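Local coordinates for protein-glutamine gamma-glutamyltransferase (Pagrus major, PDB 1G0D), which probably catalyses the calcium-dependent cross-linking of proteins, joining peptide-bound glutamine to the amino group of peptide-bound lysine or to other primary amines, at residues L133-V143 and L283-R291; E153-Y163 and S424-R433. One frame throughout, in Å; residues are numbered along the deposited sequence.

Contact 1: residues L133-V143 and L283-R291. With SO4 (sulfate ion), chain B.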
loop_
_atom_site.group_PDB
_atom_site.type_symbol
_atom_site.label_atom_id
_atom_site.label_comp_id
_atom_site.label_asym_id
_atom_site.label_seq_id
_atom_site.Cartn_x
_atom_site.Cartn_y
_atom_site.Cartn_z
ATOM N N LEU A 133 -8.417 -19.484 4.470
ATOM C CA LEU A 133 -8.066 -18.075 4.678
ATOM C C LEU A 133 -8.521 -17.560 6.070
ATOM O O LEU A 133 -9.183 -18.260 6.822
ATOM C CB LEU A 133 -8.745 -17.216 3.601
ATOM C CG LEU A 133 -8.395 -17.282 2.109
ATOM C CD1 LEU A 133 -7.299 -18.269 1.805
ATOM C CD2 LEU A 133 -9.625 -17.612 1.392
ATOM N N PHE A 134 -8.166 -16.320 6.393
ATOM C CA PHE A 134 -8.537 -15.702 7.657
ATOM C C PHE A 134 -10.036 -15.365 7.546
ATOM O O PHE A 134 -10.544 -15.152 6.454
ATOM C CB PHE A 134 -7.704 -14.422 7.861
ATOM C CG PHE A 134 -6.307 -14.681 8.362
ATOM C CD1 PHE A 134 -5.208 -14.560 7.513
ATOM C CD2 PHE A 134 -6.088 -15.100 9.666
ATOM C CE1 PHE A 134 -3.916 -14.868 7.961
ATOM C CE2 PHE A 134 -4.797 -15.411 10.125
ATOM C CZ PHE A 134 -3.718 -15.299 9.278
ATOM N N ASN A 135 -10.741 -15.294 8.674
ATOM C CA ASN A 135 -12.176 -15.019 8.674
ATOM C C ASN A 135 -12.562 -13.851 9.561
ATOM O O ASN A 135 -12.916 -14.055 10.721
ATOM C CB ASN A 135 -12.918 -16.242 9.181
ATOM C CG ASN A 135 -14.315 -16.303 8.675
ATOM O OD1 ASN A 135 -14.821 -15.322 8.136
ATOM N ND2 ASN A 135 -14.965 -17.448 8.827
ATOM N N PRO A 136 -12.489 -12.609 9.043
ATOM C CA PRO A 136 -12.860 -11.447 9.855
ATOM C C PRO A 136 -14.354 -11.318 10.107
ATOM O O PRO A 136 -14.774 -10.389 10.782
ATOM C CB PRO A 136 -12.318 -10.245 9.072
ATOM C CG PRO A 136 -12.029 -10.722 7.735
ATOM C CD PRO A 136 -11.995 -12.227 7.717
ATOM N N TRP A 137 -15.161 -12.222 9.551
ATOM C CA TRP A 137 -16.592 -12.172 9.790
ATOM C C TRP A 137 -16.982 -13.129 10.903
ATOM O O TRP A 137 -18.118 -13.105 11.356
ATOM C CB TRP A 137 -17.356 -12.583 8.568
ATOM C CG TRP A 137 -17.281 -11.631 7.489
ATOM C CD1 TRP A 137 -18.076 -10.551 7.301
ATOM C CD2 TRP A 137 -16.354 -11.655 6.402
ATOM N NE1 TRP A 137 -17.702 -9.879 6.149
ATOM C CE2 TRP A 137 -16.647 -10.533 5.580
ATOM C CE3 TRP A 137 -15.299 -12.515 6.040
ATOM C CZ2 TRP A 137 -15.913 -10.245 4.408
ATOM C CZ3 TRP A 137 -14.564 -12.217 4.868
ATOM C CH2 TRP A 137 -14.882 -11.089 4.077
ATOM N N CYS A 138 -16.056 -13.996 11.309
ATOM C CA CYS A 138 -16.298 -14.961 12.371
ATOM C C CYS A 138 -15.874 -14.364 13.704
ATOM O O CYS A 138 -14.708 -14.076 13.916
ATOM C CB CYS A 138 -15.496 -16.209 12.108
ATOM S SG CYS A 138 -15.376 -17.219 13.554
ATOM N N ARG A 139 -16.814 -14.215 14.625
ATOM C CA ARG A 139 -16.522 -13.558 15.892
ATOM C C ARG A 139 -15.459 -14.087 16.763
ATOM O O ARG A 139 -15.011 -13.364 17.632
ATOM C CB ARG A 139 -17.768 -13.426 16.724
ATOM C CG ARG A 139 -18.647 -14.589 16.580
ATOM C CD ARG A 139 -19.470 -14.705 17.791
ATOM N NE ARG A 139 -18.650 -14.715 18.981
ATOM C CZ ARG A 139 -18.683 -13.748 19.894
ATOM N NH1 ARG A 139 -19.504 -12.693 19.730
ATOM N NH2 ARG A 139 -17.921 -13.860 20.986
ATOM N N ASP A 140 -15.036 -15.321 16.566
ATOM C CA ASP A 140 -13.973 -15.833 17.401
ATOM C C ASP A 140 -12.607 -15.704 16.750
ATOM O O ASP A 140 -11.585 -16.018 17.367
ATOM C CB ASP A 140 -14.219 -17.274 17.702
ATOM C CG ASP A 140 -15.405 -17.460 18.560
ATOM O OD1 ASP A 140 -15.957 -18.567 18.510
ATOM O OD2 ASP A 140 -15.790 -16.508 19.271
ATOM N N ASP A 141 -12.577 -15.254 15.500
ATOM C CA ASP A 141 -11.314 -15.102 14.789
ATOM C C ASP A 141 -10.615 -13.838 15.288
ATOM O O ASP A 141 -11.270 -12.809 15.534
ATOM C CB ASP A 141 -11.579 -15.008 13.281
ATOM C CG ASP A 141 -10.321 -15.207 12.447
ATOM O OD1 ASP A 141 -9.232 -14.754 12.868
ATOM O OD2 ASP A 141 -10.419 -15.814 11.361
ATOM N N MET A 142 -9.295 -13.905 15.437
ATOM C CA MET A 142 -8.549 -12.745 15.885
ATOM C C MET A 142 -8.637 -11.552 14.925
ATOM O O MET A 142 -8.491 -10.409 15.358
ATOM C CB MET A 142 -7.106 -13.145 16.155
ATOM C CG MET A 142 -6.862 -13.636 17.604
ATOM S SD MET A 142 -5.165 -14.271 17.766
ATOM C CE MET A 142 -5.103 -15.628 16.294
ATOM N N VAL A 143 -8.896 -11.785 13.635
ATOM C CA VAL A 143 -9.038 -10.669 12.687
ATOM C C VAL A 143 -10.505 -10.137 12.619
ATOM O O VAL A 143 -10.854 -9.277 11.809
ATOM C CB VAL A 143 -8.590 -11.080 11.282
ATOM C CG1 VAL A 143 -7.117 -11.444 11.287
ATOM C CG2 VAL A 143 -9.389 -12.265 10.832
ATOM N N LEU A 283 -2.571 -9.293 1.747
ATOM C CA LEU A 283 -3.196 -9.472 3.046
ATOM C C LEU A 283 -4.741 -9.488 2.842
ATOM O O LEU A 283 -5.458 -10.345 3.378
ATOM C CB LEU A 283 -2.694 -8.367 3.992
ATOM C CG LEU A 283 -1.172 -8.440 4.249
ATOM C CD1 LEU A 283 -0.686 -7.119 4.766
ATOM C CD2 LEU A 283 -0.829 -9.541 5.243
ATOM N N ARG A 284 -5.257 -8.573 2.029
ATOM C CA ARG A 284 -6.688 -8.594 1.746
ATOM C C ARG A 284 -7.012 -10.001 1.215
ATOM O O ARG A 284 -7.894 -10.658 1.720
ATOM C CB ARG A 284 -7.041 -7.518 0.730
ATOM C CG ARG A 284 -7.448 -6.254 1.408
ATOM C CD ARG A 284 -8.068 -5.246 0.473
ATOM N NE ARG A 284 -8.051 -3.918 1.105
ATOM C CZ ARG A 284 -8.620 -2.839 0.583
ATOM N NH1 ARG A 284 -9.249 -2.934 -0.580
ATOM N NH2 ARG A 284 -8.588 -1.667 1.214
ATOM N N CYS A 285 -6.262 -10.493 0.233
ATOM C CA CYS A 285 -6.498 -11.846 -0.297
ATOM C C CYS A 285 -6.491 -12.933 0.777
ATOM O O CYS A 285 -7.347 -13.787 0.774
ATOM C CB CYS A 285 -5.456 -12.217 -1.352
ATOM S SG CYS A 285 -5.896 -13.673 -2.357
ATOM N N LEU A 286 -5.533 -12.924 1.695
ATOM C CA LEU A 286 -5.496 -13.962 2.715
ATOM C C LEU A 286 -6.595 -13.758 3.739
ATOM O O LEU A 286 -6.861 -14.639 4.554
ATOM C CB LEU A 286 -4.129 -14.000 3.408
ATOM C CG LEU A 286 -2.979 -14.364 2.465
ATOM C CD1 LEU A 286 -1.698 -14.628 3.250
ATOM C CD2 LEU A 286 -3.321 -15.592 1.664
ATOM N N GLY A 287 -7.221 -12.589 3.731
ATOM C CA GLY A 287 -8.303 -12.374 4.675
ATOM C C GLY A 287 -8.066 -11.407 5.815
ATOM O O GLY A 287 -8.919 -11.255 6.703
ATOM N N ILE A 288 -6.933 -10.730 5.830
ATOM C CA ILE A 288 -6.704 -9.802 6.929
ATOM C C ILE A 288 -7.126 -8.420 6.475
ATOM O O ILE A 288 -6.622 -7.927 5.480
ATOM C CB ILE A 288 -5.205 -9.794 7.354
ATOM C CG1 ILE A 288 -4.756 -11.220 7.724
ATOM C CG2 ILE A 288 -4.998 -8.891 8.536
ATOM C CD1 ILE A 288 -3.304 -11.332 8.225
ATOM N N PRO A 289 -8.081 -7.791 7.174
ATOM C CA PRO A 289 -8.547 -6.446 6.807
ATOM C C PRO A 289 -7.363 -5.456 6.672
ATOM O O PRO A 289 -6.579 -5.273 7.619
ATOM C CB PRO A 289 -9.495 -6.083 7.942
ATOM C CG PRO A 289 -9.902 -7.347 8.496
ATOM C CD PRO A 289 -8.794 -8.308 8.343
ATOM N N THR A 290 -7.237 -4.805 5.511
ATOM C CA THR A 290 -6.091 -3.902 5.253
ATOM C C THR A 290 -6.397 -2.631 4.426
ATOM O O THR A 290 -7.234 -2.634 3.513
ATOM C CB THR A 290 -4.962 -4.751 4.534
ATOM O OG1 THR A 290 -4.617 -5.872 5.358
ATOM C CG2 THR A 290 -3.712 -3.942 4.236
ATOM N N ARG A 291 -5.739 -1.533 4.745
ATOM C CA ARG A 291 -5.925 -0.319 3.948
ATOM C C ARG A 291 -4.634 0.475 3.841
ATOM O O ARG A 291 -3.932 0.688 4.837
ATOM C CB ARG A 291 -6.975 0.590 4.545
ATOM C CG ARG A 291 -6.833 0.796 6.024
ATOM C CD ARG A 291 -7.846 1.790 6.504
ATOM N NE ARG A 291 -7.624 2.110 7.899
ATOM C CZ ARG A 291 -8.469 2.796 8.651
ATOM N NH1 ARG A 291 -9.611 3.242 8.137
ATOM N NH2 ARG A 291 -8.157 3.044 9.916
HETATM S S SO4 B . -11.552 3.418 11.602
HETATM O O1 SO4 B . -10.479 3.465 12.475
HETATM O O2 SO4 B . -11.838 2.059 11.338
HETATM O O3 SO4 B . -12.595 3.896 12.391
HETATM O O4 SO4 B . -11.320 4.296 10.488
#

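Contact 2: residues E153-Y163 and S424-R433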
loop_
_atom_site.group_PDB
_atom_site.type_symbol
_atom_site.label_atom_id
_atom_site.label_comp_id
_atom_site.label_asym_id
_atom_site.label_seq_id
_atom_site.Cartn_x
_atom_site.Cartn_y
_atom_site.Cartn_z
ATOM N N GLU A 153 -14.920 -2.973 2.290
ATOM C CA GLU A 153 -13.896 -2.094 1.756
ATOM C C GLU A 153 -12.508 -2.634 2.051
ATOM O O GLU A 153 -11.675 -2.760 1.156
ATOM C CB GLU A 153 -14.008 -0.705 2.371
ATOM C CG GLU A 153 -12.855 0.239 1.986
ATOM C CD GLU A 153 -12.813 0.584 0.489
ATOM O OE1 GLU A 153 -13.817 0.340 -0.213
ATOM O OE2 GLU A 153 -11.776 1.103 0.004
ATOM N N TYR A 154 -12.277 -2.978 3.312
ATOM C CA TYR A 154 -10.983 -3.475 3.743
ATOM C C TYR A 154 -10.617 -4.925 3.437
ATOM O O TYR A 154 -9.480 -5.315 3.671
ATOM C CB TYR A 154 -10.825 -3.206 5.220
ATOM C CG TYR A 154 -11.115 -1.776 5.569
ATOM C CD1 TYR A 154 -10.655 -0.742 4.742
ATOM C CD2 TYR A 154 -11.832 -1.452 6.730
ATOM C CE1 TYR A 154 -10.893 0.572 5.062
ATOM C CE2 TYR A 154 -12.081 -0.132 7.070
ATOM C CZ TYR A 154 -11.603 0.873 6.229
ATOM O OH TYR A 154 -11.784 2.182 6.586
ATOM N N VAL A 155 -11.561 -5.729 2.953
ATOM C CA VAL A 155 -11.252 -7.114 2.561
ATOM C C VAL A 155 -11.779 -7.378 1.156
ATOM O O VAL A 155 -11.042 -7.783 0.271
ATOM C CB VAL A 155 -11.876 -8.235 3.447
ATOM C CG1 VAL A 155 -11.563 -9.598 2.810
ATOM C CG2 VAL A 155 -11.310 -8.224 4.826
ATOM N N MET A 156 -13.050 -7.111 0.936
ATOM C CA MET A 156 -13.660 -7.388 -0.350
ATOM C C MET A 156 -13.463 -6.435 -1.502
ATOM O O MET A 156 -13.597 -6.831 -2.643
ATOM C CB MET A 156 -15.143 -7.629 -0.123
ATOM C CG MET A 156 -15.363 -8.807 0.823
ATOM S SD MET A 156 -14.973 -10.272 -0.054
ATOM C CE MET A 156 -14.379 -11.201 1.154
ATOM N N ASN A 157 -13.161 -5.177 -1.237
ATOM C CA ASN A 157 -12.972 -4.251 -2.346
ATOM C C ASN A 157 -11.633 -4.453 -3.066
ATOM O O ASN A 157 -10.577 -4.548 -2.431
ATOM C CB ASN A 157 -13.084 -2.825 -1.863
ATOM C CG ASN A 157 -13.197 -1.884 -3.012
ATOM O OD1 ASN A 157 -12.903 -2.270 -4.144
ATOM N ND2 ASN A 157 -13.620 -0.654 -2.757
ATOM N N GLU A 158 -11.665 -4.539 -4.387
ATOM C CA GLU A 158 -10.431 -4.771 -5.142
ATOM C C GLU A 158 -9.846 -3.511 -5.785
ATOM O O GLU A 158 -8.757 -3.542 -6.372
ATOM C CB GLU A 158 -10.663 -5.809 -6.236
ATOM C CG GLU A 158 -10.810 -7.261 -5.773
ATOM C CD GLU A 158 -11.234 -8.182 -6.914
ATOM O OE1 GLU A 158 -12.363 -8.007 -7.441
ATOM O OE2 GLU A 158 -10.437 -9.065 -7.296
ATOM N N ASP A 159 -10.569 -2.407 -5.667
ATOM C CA ASP A 159 -10.145 -1.145 -6.241
ATOM C C ASP A 159 -9.965 -0.158 -5.131
ATOM O O ASP A 159 -10.881 0.068 -4.354
ATOM C CB ASP A 159 -11.209 -0.630 -7.189
ATOM C CG ASP A 159 -11.240 -1.394 -8.462
ATOM O OD1 ASP A 159 -10.248 -1.270 -9.201
ATOM O OD2 ASP A 159 -12.233 -2.121 -8.717
ATOM N N GLY A 160 -8.782 0.422 -5.050
ATOM C CA GLY A 160 -8.515 1.393 -4.017
ATOM C C GLY A 160 -8.009 2.696 -4.608
ATOM O O GLY A 160 -8.024 2.915 -5.817
ATOM N N VAL A 161 -7.601 3.590 -3.731
ATOM C CA VAL A 161 -7.069 4.855 -4.136
ATOM C C VAL A 161 -5.928 5.090 -3.160
ATOM O O VAL A 161 -6.114 4.921 -1.956
ATOM C CB VAL A 161 -8.167 5.929 -3.982
ATOM C CG1 VAL A 161 -7.604 7.300 -4.205
ATOM C CG2 VAL A 161 -9.259 5.660 -4.983
ATOM N N ILE A 162 -4.731 5.399 -3.654
ATOM C CA ILE A 162 -3.624 5.679 -2.738
ATOM C C ILE A 162 -3.320 7.169 -2.884
ATOM O O ILE A 162 -3.194 7.656 -3.990
ATOM C CB ILE A 162 -2.378 4.834 -3.067
ATOM C CG1 ILE A 162 -2.771 3.347 -3.103
ATOM C CG2 ILE A 162 -1.306 5.124 -2.057
ATOM C CD1 ILE A 162 -1.652 2.331 -3.084
ATOM N N TYR A 163 -3.247 7.909 -1.786
ATOM C CA TYR A 163 -2.980 9.346 -1.878
ATOM C C TYR A 163 -1.469 9.664 -2.040
ATOM O O TYR A 163 -0.586 8.936 -1.523
ATOM C CB TYR A 163 -3.616 10.064 -0.671
ATOM C CG TYR A 163 -5.113 9.913 -0.712
ATOM C CD1 TYR A 163 -5.876 10.696 -1.556
ATOM C CD2 TYR A 163 -5.741 8.842 -0.068
ATOM C CE1 TYR A 163 -7.211 10.405 -1.781
ATOM C CE2 TYR A 163 -7.086 8.543 -0.288
ATOM C CZ TYR A 163 -7.811 9.321 -1.150
ATOM O OH TYR A 163 -9.123 9.009 -1.411
ATOM N N SER A 424 -3.742 9.970 5.341
ATOM C CA SER A 424 -4.922 9.703 4.545
ATOM C C SER A 424 -5.098 8.246 4.192
ATOM O O SER A 424 -4.122 7.512 4.065
ATOM C CB SER A 424 -4.814 10.482 3.237
ATOM O OG SER A 424 -4.889 11.876 3.462
ATOM N N THR A 425 -6.359 7.846 4.029
ATOM C CA THR A 425 -6.702 6.506 3.602
ATOM C C THR A 425 -8.008 6.681 2.839
ATOM O O THR A 425 -8.696 7.685 3.008
ATOM C CB THR A 425 -6.874 5.536 4.776
ATOM O OG1 THR A 425 -6.875 4.201 4.272
ATOM C CG2 THR A 425 -8.194 5.757 5.505
ATOM N N LYS A 426 -8.345 5.733 1.975
ATOM C CA LYS A 426 -9.596 5.843 1.212
ATOM C C LYS A 426 -10.837 5.664 2.095
ATOM O O LYS A 426 -10.855 4.890 3.053
ATOM C CB LYS A 426 -9.645 4.811 0.061
ATOM C CG LYS A 426 -10.948 4.825 -0.766
ATOM C CD LYS A 426 -10.952 3.784 -1.872
ATOM C CE LYS A 426 -12.364 3.473 -2.364
ATOM N NZ LYS A 426 -13.272 3.161 -1.226
ATOM N N SER A 427 -11.877 6.392 1.726
ATOM C CA SER A 427 -13.127 6.352 2.419
ATOM C C SER A 427 -13.918 5.084 2.103
ATOM O O SER A 427 -13.913 4.590 0.981
ATOM C CB SER A 427 -13.945 7.541 2.005
ATOM O OG SER A 427 -15.234 7.368 2.535
ATOM N N VAL A 428 -14.634 4.587 3.108
ATOM C CA VAL A 428 -15.424 3.403 2.952
ATOM C C VAL A 428 -16.579 3.603 1.996
ATOM O O VAL A 428 -17.098 2.645 1.404
ATOM C CB VAL A 428 -15.988 2.956 4.286
ATOM C CG1 VAL A 428 -17.045 1.909 4.061
ATOM C CG2 VAL A 428 -14.884 2.398 5.128
ATOM N N TYR A 429 -17.003 4.839 1.850
ATOM C CA TYR A 429 -18.112 5.098 0.960
ATOM C C TYR A 429 -17.715 6.234 0.070
ATOM O O TYR A 429 -17.625 7.368 0.507
ATOM C CB TYR A 429 -19.362 5.455 1.754
ATOM C CG TYR A 429 -20.036 4.263 2.368
ATOM C CD1 TYR A 429 -20.106 3.040 1.680
ATOM C CD2 TYR A 429 -20.573 4.337 3.647
ATOM C CE1 TYR A 429 -20.694 1.909 2.259
ATOM C CE2 TYR A 429 -21.164 3.215 4.239
ATOM C CZ TYR A 429 -21.216 2.006 3.541
ATOM O OH TYR A 429 -21.767 0.912 4.167
ATOM N N GLY A 430 -17.509 5.927 -1.197
ATOM C CA GLY A 430 -17.074 6.944 -2.122
ATOM C C GLY A 430 -15.578 6.759 -2.243
ATOM O O GLY A 430 -14.983 5.868 -1.610
ATOM N N ASN A 431 -14.954 7.593 -3.054
ATOM C CA ASN A 431 -13.522 7.473 -3.232
ATOM C C ASN A 431 -12.847 8.692 -2.635
ATOM O O ASN A 431 -11.777 9.125 -3.085
ATOM C CB ASN A 431 -13.197 7.268 -4.728
ATOM C CG ASN A 431 -13.604 5.846 -5.233
ATOM O OD1 ASN A 431 -14.793 5.488 -5.231
ATOM N ND2 ASN A 431 -12.615 5.038 -5.645
ATOM N N HIS A 432 -13.486 9.212 -1.582
ATOM C CA HIS A 432 -13.003 10.379 -0.857
ATOM C C HIS A 432 -11.852 10.011 0.052
ATOM O O HIS A 432 -11.685 8.861 0.446
ATOM C CB HIS A 432 -14.093 11.029 0.012
ATOM C CG HIS A 432 -15.499 10.702 -0.395
ATOM N ND1 HIS A 432 -16.511 10.501 0.523
ATOM C CD2 HIS A 432 -16.078 10.591 -1.617
ATOM C CE1 HIS A 432 -17.649 10.279 -0.113
ATOM N NE2 HIS A 432 -17.414 10.327 -1.413
ATOM N N ARG A 433 -11.072 11.033 0.377
ATOM C CA ARG A 433 -9.902 10.934 1.228
ATOM C C ARG A 433 -10.439 11.098 2.620
ATOM O O ARG A 433 -11.227 12.000 2.904
ATOM C CB ARG A 433 -8.897 12.063 0.883
ATOM C CG ARG A 433 -7.733 12.342 1.857
ATOM C CD ARG A 433 -6.942 13.636 1.483
ATOM N NE ARG A 433 -7.297 14.789 2.320
ATOM C CZ ARG A 433 -6.985 14.905 3.617
ATOM N NH1 ARG A 433 -6.307 13.943 4.238
ATOM N NH2 ARG A 433 -7.378 15.969 4.326
HETATM O O HOH W 1 -11.434 4.537 5.746
HETATM O O HOH W 2 -13.097 2.231 -5.545
HETATM O O HOH W 3 -3.362 6.162 0.959
#

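Contact 1: residues L133-V143 and L283-R291
Leu133 lays its CB 3.3 Å from the carbonyl O of Leu286 and its CG against that of Cys285, so the first residue of the 133-143 segment covers the last carbonyls of helix 272-286. Phe134 makes the one hydrogen bond of the contact: its backbone N reaches Leu286 O at 2.8 Å with an N-H...O angle of 171°. The same oxygen also lies at the edge of the Phe134 ring, near its plane. With CG anti to the carbonyl carbon (chi1 -80°), the ring runs alongside Ile288 and points the same way; CD1 meets Ile288 CG1 at 3.4 Å, and CE1 meets Ile288 CD1 at 3.6 Å. Gly287, between Leu286 and Ile288 in the chain, faces Phe134: a CB there would run into Phe134 O, and its positive phi closes the helix in a Schellman motif. Pro136 follows after Asn135, setting CG 3.3 Å from Gly287 O and CB 3.8 Å from Pro289 CG, the two proline side chains crossing at a slant. A pair of type I turns, Asn135 to Cys138 and Cys138 to Asp141, then carries the chain away and back. Asp141 ties the loop together, taking the N-H of Asn135 on OD2 and that of Val143 on OD1, the latter an Asx turn; Arg36 adds a salt bridge to this carboxylate. Val143 closes the contact with CB 4.0 Å from Pro289 CD. Beyond the prolines, Arg291 directs NH1 to O4 of a bound sulfate, probably from the crystallisation liquor, 3.1 Å away, which Trp351 also holds. The arrangement is a Schellman-terminated helix whose C-terminal carbonyl is taken up by a neighbouring loop, here at the end of the helix that begins with the active-site Cys272.

Contact 2: residues E153-Y163 and S424-R433
Lys426 NZ is gripped from several directions: it donates to Ser427 O at 2.7 Å and to Gly430 O at 3.2 Å, and forms a salt bridge with Glu153 OE2 at 2.8 Å, although the hydrogen bond in that bridge is weak. The lysine runs extended past Val161, with CD 3.8 Å from Val161 N, then bends at its last torsion (chi4 -51°) to bring the ammonium to the carboxylate. Asn157 ND2 holds Glu153 OE1 at 2.7 Å; the oxygen lies near the amide plane, while ND2 comes from the syn side but tilted out of the carboxylate plane. Replacing Lys426 by an alanine is likely to leave the Glu153 carboxylate without its countercharge and the carbonyls of Ser427 and Gly430 without this donor. Farther along, Arg433 CB sits over one face of the Tyr163 ring in a CH-pi contact, 3.9 Å from the centroid, while Lys426 N lies at the ring edge. The Val428 side chain crosses that of Tyr154 at about a right angle, its CG2 3.4 Å from Tyr154 OH, and a water joins that hydroxyl to Lys426 O. Strands 159-163 and 424-426 run nearly antiparallel, yet side chains and water link them: a junction sustained by one buried charge pair and aromatic packing.

In the fold
Contacts 1 and 2 illustrate how segments distant in sequence can converge on one element. Their centres lie about 17 Å apart, and along the chain they interleave: 133-143, 153-163, 283-291, then 424-433. Helix 148-156 lies between them, its Leu151 touching Pro136 and Pro289 while its last turn enters contact 2. The two contacts also meet directly, through probable hydrogen bonds from Arg284 NH1 to Asn157 O and from Thr290 N to Tyr154 O. Strand 290-298, which starts in contact 1, reaches contact 2 through Thr294. Together they connect the chain leaving strand 121-133 with the catalytic region, where the side chain of Tyr163 lies about 11 Å from that of active-site His332.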